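Local atomic coordinates of beta-1,3-1,4-glucanase (Caldicellulosiruptor sp. F32, PDB entry 5H4R), a protein that hydrolyses mixed-linkage beta-1,3-1,4-glucans such as lichenan as a family 5 glycoside hydrolase. Residues E341-Y346 against C357-N362; F43-K48 against A349-G354. The protein carries 1 engineered substitution. All coordinates share one frame; numbering follows the deposited sequence.

Contact 1 (E341-Y346 against C357-N362); sequences EFAAYY and CCWWDN. With BGC (beta-D-glucopyranose), chain B; BGC (beta-D-glucopyranose), chain C.
Phe342, Ala343 and Tyr346 of helix 336-352 meet Trp359 and Cys357 of strand 356-361, the last helix-to-strand step of a beta-alpha-beta crossover in this eight-stranded TIM barrel. Helix and strand run nearly antiparallel, at 155°, with their axes 11.1 Å apart, and side chains fill the interval without a hydrogen bond between the two segments. The indole of Trp359 reaches the helix because its CG lies anti to the backbone N (chi1 -177°), which carries the six-membered ring outward from the strand. Its CZ3 approaches the rim of the Phe342 ring, 4.3 Å from CE2 and near that ring's plane, and also meets the methyl of Ala343, CB to CZ3 4.2 Å. A hydrogen bond from NE1 to the carbonyl O of Phe372 helps to fix the indole's rotation, while its benzo end packs on the helix. One helical turn beyond Phe342 and Ala343, Tyr346 meets Cys357, whose SG lies beside its own backbone N and touches Tyr346 CE1 at 3.7 Å. This sulfur-aromatic contact is made at the ring edge, while Tyr346 OH bonds to Ala273 O. Further along the strand, Trp360 serves the glycan pocket instead: chain B glucose lies over one indole face, its C3 3.6 Å above the plane. Asn362 ND2 adds weak bonds to O2 and O3 of the chain C glucose, and Trp360 NE1 donates to that same O2 at 3.0 Å, with an N-H...O angle of 151°.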
loop_
_atom_site.group_PDB
_atom_site.type_symbol
_atom_site.label_atom_id
_atom_site.label_comp_id
_atom_site.label_asym_id
_atom_site.label_seq_id
_atom_site.Cartn_x
_atom_site.Cartn_y
_atom_site.Cartn_z
ATOM N N GLU A 341 7.943 -17.365 10.218
ATOM C CA GLU A 341 9.286 -17.256 9.658
ATOM C C GLU A 341 9.315 -16.298 8.474
ATOM O O GLU A 341 10.230 -15.467 8.358
ATOM C CB GLU A 341 9.804 -18.631 9.252
ATOM C CG GLU A 341 10.102 -19.534 10.437
ATOM C CD GLU A 341 10.596 -20.934 10.053
ATOM O OE1 GLU A 341 11.322 -21.087 9.037
ATOM O OE2 GLU A 341 10.235 -21.905 10.769
ATOM N N PHE A 342 8.323 -16.409 7.578
ATOM C CA PHE A 342 8.173 -15.485 6.458
ATOM C C PHE A 342 8.156 -14.036 6.926
ATOM O O PHE A 342 8.837 -13.176 6.349
ATOM C CB PHE A 342 6.874 -15.808 5.708
ATOM C CG PHE A 342 6.426 -14.748 4.741
ATOM C CD1 PHE A 342 6.904 -14.700 3.450
ATOM C CD2 PHE A 342 5.470 -13.809 5.130
ATOM C CE1 PHE A 342 6.463 -13.711 2.565
ATOM C CE2 PHE A 342 5.025 -12.832 4.259
ATOM C CZ PHE A 342 5.513 -12.781 2.975
ATOM N N ALA A 343 7.331 -13.738 7.931
ATOM C CA ALA A 343 7.124 -12.345 8.304
ATOM C C ALA A 343 8.378 -11.745 8.908
ATOM O O ALA A 343 8.743 -10.598 8.592
ATOM C CB ALA A 343 5.954 -12.220 9.284
ATOM N N ALA A 344 9.064 -12.505 9.756
ATOM C CA ALA A 344 10.316 -12.030 10.314
ATOM C C ALA A 344 11.335 -11.799 9.209
ATOM O O ALA A 344 12.035 -10.781 9.198
ATOM C CB ALA A 344 10.851 -13.040 11.329
ATOM N N TYR A 345 11.469 -12.761 8.298
ATOM C CA TYR A 345 12.481 -12.649 7.257
ATOM C C TYR A 345 12.194 -11.470 6.343
ATOM O O TYR A 345 13.095 -10.684 6.023
ATOM C CB TYR A 345 12.564 -13.946 6.447
ATOM C CG TYR A 345 13.683 -13.903 5.438
ATOM C CD1 TYR A 345 14.964 -14.304 5.794
ATOM C CD2 TYR A 345 13.467 -13.462 4.147
ATOM C CE1 TYR A 345 16.008 -14.259 4.883
ATOM C CE2 TYR A 345 14.520 -13.421 3.212
ATOM C CZ TYR A 345 15.774 -13.811 3.593
ATOM O OH TYR A 345 16.812 -13.778 2.694
ATOM N N TYR A 346 10.936 -11.337 5.901
ATOM C CA TYR A 346 10.564 -10.290 4.965
ATOM C C TYR A 346 10.860 -8.916 5.559
ATOM O O TYR A 346 11.487 -8.071 4.910
ATOM C CB TYR A 346 9.096 -10.446 4.612
ATOM C CG TYR A 346 8.608 -9.642 3.442
ATOM C CD1 TYR A 346 8.441 -8.261 3.539
ATOM C CD2 TYR A 346 8.230 -10.260 2.266
ATOM C CE1 TYR A 346 7.949 -7.526 2.467
ATOM C CE2 TYR A 346 7.748 -9.523 1.184
ATOM C CZ TYR A 346 7.616 -8.164 1.304
ATOM O OH TYR A 346 7.112 -7.436 0.256
ATOM N N CYS A 357 7.873 -1.731 5.490
ATOM C CA CYS A 357 6.796 -2.560 4.962
ATOM C C CYS A 357 5.489 -2.351 5.725
ATOM O O CYS A 357 5.503 -2.092 6.928
ATOM C CB CYS A 357 7.160 -4.045 5.093
ATOM S SG CYS A 357 8.783 -4.534 4.514
ATOM N N CYS A 358 4.356 -2.618 5.052
ATOM C CA CYS A 358 3.029 -2.569 5.669
ATOM C C CYS A 358 2.252 -3.856 5.380
ATOM O O CYS A 358 1.994 -4.176 4.214
ATOM C CB CYS A 358 2.212 -1.384 5.157
ATOM S SG CYS A 358 3.078 0.218 5.225
ATOM N N TRP A 359 1.856 -4.565 6.440
ATOM C CA TRP A 359 1.064 -5.783 6.293
ATOM C C TRP A 359 -0.379 -5.475 5.900
ATOM O O TRP A 359 -1.011 -4.539 6.415
ATOM C CB TRP A 359 1.081 -6.563 7.611
ATOM C CG TRP A 359 0.347 -7.895 7.563
ATOM C CD1 TRP A 359 -1.014 -8.094 7.618
ATOM C CD2 TRP A 359 0.936 -9.193 7.458
ATOM N NE1 TRP A 359 -1.303 -9.437 7.536
ATOM C CE2 TRP A 359 -0.124 -10.134 7.428
ATOM C CE3 TRP A 359 2.259 -9.657 7.367
ATOM C CZ2 TRP A 359 0.097 -11.510 7.341
ATOM C CZ3 TRP A 359 2.482 -11.040 7.280
ATOM C CH2 TRP A 359 1.404 -11.946 7.269
ATOM N N TRP A 360 -0.914 -6.290 4.996
ATOM C CA TRP A 360 -2.300 -6.179 4.531
ATOM C C TRP A 360 -3.205 -6.929 5.507
ATOM O O TRP A 360 -3.273 -8.156 5.477
ATOM C CB TRP A 360 -2.419 -6.766 3.125
ATOM C CG TRP A 360 -3.784 -6.684 2.571
ATOM C CD1 TRP A 360 -4.645 -7.710 2.362
ATOM C CD2 TRP A 360 -4.464 -5.501 2.174
ATOM N NE1 TRP A 360 -5.832 -7.243 1.851
ATOM C CE2 TRP A 360 -5.747 -5.884 1.726
ATOM C CE3 TRP A 360 -4.118 -4.148 2.139
ATOM C CZ2 TRP A 360 -6.664 -4.973 1.248
ATOM C CZ3 TRP A 360 -5.031 -3.252 1.655
ATOM C CH2 TRP A 360 -6.294 -3.660 1.217
ATOM N N ASP A 361 -3.916 -6.208 6.384
ATOM C CA ASP A 361 -4.800 -6.841 7.364
ATOM C C ASP A 361 -6.239 -6.540 6.964
ATOM O O ASP A 361 -6.770 -5.461 7.261
ATOM C CB ASP A 361 -4.515 -6.365 8.789
ATOM C CG ASP A 361 -5.245 -7.202 9.833
ATOM O OD1 ASP A 361 -6.300 -7.789 9.486
ATOM O OD2 ASP A 361 -4.796 -7.226 11.003
ATOM N N ASN A 362 -6.881 -7.516 6.323
ATOM C CA ASN A 362 -8.235 -7.356 5.815
ATOM C C ASN A 362 -9.303 -7.955 6.743
ATOM O O ASN A 362 -10.455 -8.094 6.331
ATOM C CB ASN A 362 -8.353 -7.952 4.409
ATOM C CG ASN A 362 -8.161 -9.464 4.391
ATOM O OD1 ASN A 362 -7.755 -10.052 5.383
ATOM N ND2 ASN A 362 -8.441 -10.085 3.263
HETATM C C2 BGC B . -4.744 -4.954 -3.407
HETATM C C3 BGC B . -5.598 -5.253 -2.188
HETATM C C4 BGC B . -5.825 -6.754 -2.158
HETATM C C5 BGC B . -4.478 -7.350 -1.756
HETATM C C6 BGC B . -4.521 -8.881 -1.684
HETATM C C1 BGC B . -3.708 -6.046 -3.725
HETATM O O2 BGC B . -4.129 -3.657 -3.263
HETATM O O3 BGC B . -6.822 -4.542 -2.344
HETATM O O4 BGC B . -6.799 -7.039 -1.159
HETATM O O5 BGC B . -3.439 -6.951 -2.652
HETATM O O6 BGC B . -5.059 -9.488 -2.865
HETATM C C2 BGC C . -8.474 -8.495 -0.319
HETATM C C3 BGC C . -9.619 -9.408 -0.736
HETATM C C4 BGC C . -10.592 -8.625 -1.615
HETATM C C5 BGC C . -9.844 -7.974 -2.782
HETATM C C6 BGC C . -10.743 -7.080 -3.622
HETATM C C1 BGC C . -7.821 -7.925 -1.567
HETATM O O2 BGC C . -7.529 -9.252 0.446
HETATM O O3 BGC C . -10.257 -9.858 0.467
HETATM O O4 BGC C . -11.507 -9.578 -2.179
HETATM O O5 BGC C . -8.799 -7.174 -2.289
HETATM O O6 BGC C . -10.044 -6.708 -4.832
#

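Contact 2 (F43-K48 against A349-G354); sequences FVKDMK and AARARG
The end of helix 39-47 comes up to the end of helix 336-352, with Lys45 and Gly354 the nearest backbone pair, their CA atoms 6.9 Å apart. The second helix finishes in a Schellman motif: Gly354, at positive phi, is the C-prime residue, with its N bonded to Arg351 O and Ile355 N to Ala350 O. Around this turn the helix that precedes the first barrel strand meets the one that precedes the last. Val44 lays CG1 against Gly354 O at 3.8 Å. The largest single share of the contact falls to Arg351, whose chain starts out extended and then bends twice (chi2 and chi3 both 60°), folding the guanidinium toward the neighbouring helix end. Lys45 O lies over one face of that group, whereas Lys48 O sits at its edge, near the plane, with NH2 2.9 Å from this oxygen. Two bonds beyond the segments fix the group's rotation: NE donates to Ala395 O and NH2 to Thr356 OG1. Replaced by an alanine, Arg351 would probably leave Ala395 O and Thr356 OG1 without this donor and open a gap beside the carbonyl ends of Lys45 and Lys48. The Lys45 side chain crosses that of Arg351 at about a right angle. Its ammonium is hydrogen-bonded to Arg396 O, an oxygen of the C-terminal carboxylate, and this negative chain end probably favours both cations lying close together. At their approach, Lys45 NZ stands 4.0 Å from Arg351 CD and 4.6 Å from Arg351 NE.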
loop_
_atom_site.group_PDB
_atom_site.type_symbol
_atom_site.label_atom_id
_atom_site.label_comp_id
_atom_site.label_asym_id
_atom_site.label_seq_id
_atom_site.Cartn_x
_atom_site.Cartn_y
_atom_site.Cartn_z
ATOM N N PHE A 43 13.071 9.344 7.521
ATOM C CA PHE A 43 11.608 9.337 7.555
ATOM C C PHE A 43 11.059 7.927 7.376
ATOM O O PHE A 43 10.257 7.447 8.193
ATOM C CB PHE A 43 11.104 10.280 6.448
ATOM C CG PHE A 43 9.586 10.474 6.380
ATOM C CD1 PHE A 43 8.953 11.502 7.085
ATOM C CD2 PHE A 43 8.816 9.668 5.561
ATOM C CE1 PHE A 43 7.578 11.691 6.977
ATOM C CE2 PHE A 43 7.442 9.849 5.467
ATOM C CZ PHE A 43 6.831 10.864 6.170
ATOM N N VAL A 44 11.499 7.230 6.321
ATOM C CA VAL A 44 11.035 5.867 6.080
ATOM C C VAL A 44 11.399 4.954 7.244
ATOM O O VAL A 44 10.605 4.099 7.646
ATOM C CB VAL A 44 11.604 5.334 4.756
ATOM C CG1 VAL A 44 11.276 3.843 4.611
ATOM C CG2 VAL A 44 10.993 6.127 3.604
ATOM N N LYS A 45 12.607 5.094 7.788
ATOM C CA LYS A 45 12.969 4.292 8.956
ATOM C C LYS A 45 12.028 4.560 10.127
ATOM O O LYS A 45 11.590 3.624 10.807
ATOM C CB LYS A 45 14.415 4.556 9.362
ATOM C CG LYS A 45 14.898 3.673 10.509
ATOM C CD LYS A 45 16.398 3.868 10.730
ATOM C CE LYS A 45 16.898 3.065 11.927
ATOM N NZ LYS A 45 16.976 1.599 11.650
ATOM N N ASP A 46 11.666 5.821 10.345
ATOM C CA ASP A 46 10.815 6.172 11.481
ATOM C C ASP A 46 9.397 5.644 11.302
ATOM O O ASP A 46 8.698 5.402 12.292
ATOM C CB ASP A 46 10.787 7.693 11.681
ATOM C CG ASP A 46 10.301 8.086 13.053
ATOM O OD1 ASP A 46 10.866 7.569 14.047
ATOM O OD2 ASP A 46 9.362 8.913 13.145
ATOM N N MET A 47 8.946 5.484 10.060
ATOM C CA MET A 47 7.665 4.817 9.814
ATOM C C MET A 47 7.629 3.424 10.416
ATOM O O MET A 47 6.556 2.961 10.809
ATOM C CB MET A 47 7.391 4.740 8.325
ATOM C CG MET A 47 7.130 6.102 7.668
ATOM S SD MET A 47 7.065 6.004 5.857
ATOM C CE MET A 47 5.563 5.022 5.645
ATOM N N LYS A 48 8.773 2.732 10.434
ATOM C CA LYS A 48 9.020 1.516 11.209
ATOM C C LYS A 48 8.368 0.292 10.592
ATOM O O LYS A 48 9.049 -0.587 10.066
ATOM C CB LYS A 48 8.552 1.667 12.655
ATOM C CG LYS A 48 8.933 0.442 13.523
ATOM C CD LYS A 48 8.346 0.489 14.892
ATOM C CE LYS A 48 8.497 -0.847 15.626
ATOM N NZ LYS A 48 7.787 -0.806 16.950
ATOM N N ALA A 349 14.754 -8.464 5.889
ATOM C CA ALA A 349 15.325 -8.258 4.563
ATOM C C ALA A 349 15.080 -6.831 4.087
ATOM O O ALA A 349 15.964 -6.189 3.509
ATOM C CB ALA A 349 14.748 -9.259 3.573
ATOM N N ALA A 350 13.874 -6.325 4.295
ATOM C CA ALA A 350 13.562 -4.960 3.896
ATOM C C ALA A 350 14.354 -3.950 4.721
ATOM O O ALA A 350 14.966 -3.013 4.177
ATOM C CB ALA A 350 12.060 -4.730 4.057
ATOM N N ARG A 351 14.359 -4.117 6.036
ATOM C CA ARG A 351 15.015 -3.135 6.888
ATOM C C ARG A 351 16.502 -3.088 6.617
ATOM O O ARG A 351 17.115 -2.019 6.669
ATOM C CB ARG A 351 14.773 -3.433 8.374
ATOM C CG ARG A 351 15.564 -2.522 9.335
ATOM C CD ARG A 351 15.230 -1.016 9.157
ATOM N NE ARG A 351 13.811 -0.845 9.420
ATOM C CZ ARG A 351 12.953 -0.169 8.672
ATOM N NH1 ARG A 351 13.348 0.530 7.602
ATOM N NH2 ARG A 351 11.678 -0.162 9.038
ATOM N N ALA A 352 17.110 -4.243 6.344
ATOM C CA ALA A 352 18.530 -4.281 6.021
ATOM C C ALA A 352 18.846 -3.466 4.767
ATOM O O ALA A 352 19.990 -3.043 4.580
ATOM C CB ALA A 352 18.984 -5.731 5.811
ATOM N N ARG A 353 17.858 -3.267 3.904
ATOM C CA ARG A 353 17.995 -2.502 2.676
ATOM C C ARG A 353 17.334 -1.133 2.772
ATOM O O ARG A 353 17.163 -0.464 1.755
ATOM C CB ARG A 353 17.409 -3.303 1.519
ATOM C CG ARG A 353 18.244 -4.553 1.203
ATOM C CD ARG A 353 17.424 -5.500 0.389
ATOM N NE ARG A 353 18.120 -6.722 -0.025
ATOM C CZ ARG A 353 18.171 -7.846 0.687
ATOM N NH1 ARG A 353 17.604 -7.927 1.882
ATOM N NH2 ARG A 353 18.801 -8.907 0.211
ATOM N N GLY A 354 16.959 -0.711 3.968
ATOM C CA GLY A 354 16.444 0.621 4.209
ATOM C C GLY A 354 14.981 0.803 3.910
ATOM O O GLY A 354 14.518 1.957 3.823
#

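Overall arrangement
Helix 336-352 links the two contacts, which illustrate how successive turns of one barrel helix can serve different neighbours. Contact 1 uses its middle to pack on strand 356-361; contact 2 uses its C-terminal end to meet helix 39-47. Their centres lie about 13 Å apart, and they touch directly where Cys357 SG packs on Ala350 CB at 3.3 Å. Thr356, just ahead of the strand segment, joins them again by taking a bond from Arg351. Only contact 1 contains pocket residues, Trp360 and Asn362, which line the glycan site with Glu326 and Glu370; contact 2 lies beside the start of the same strand.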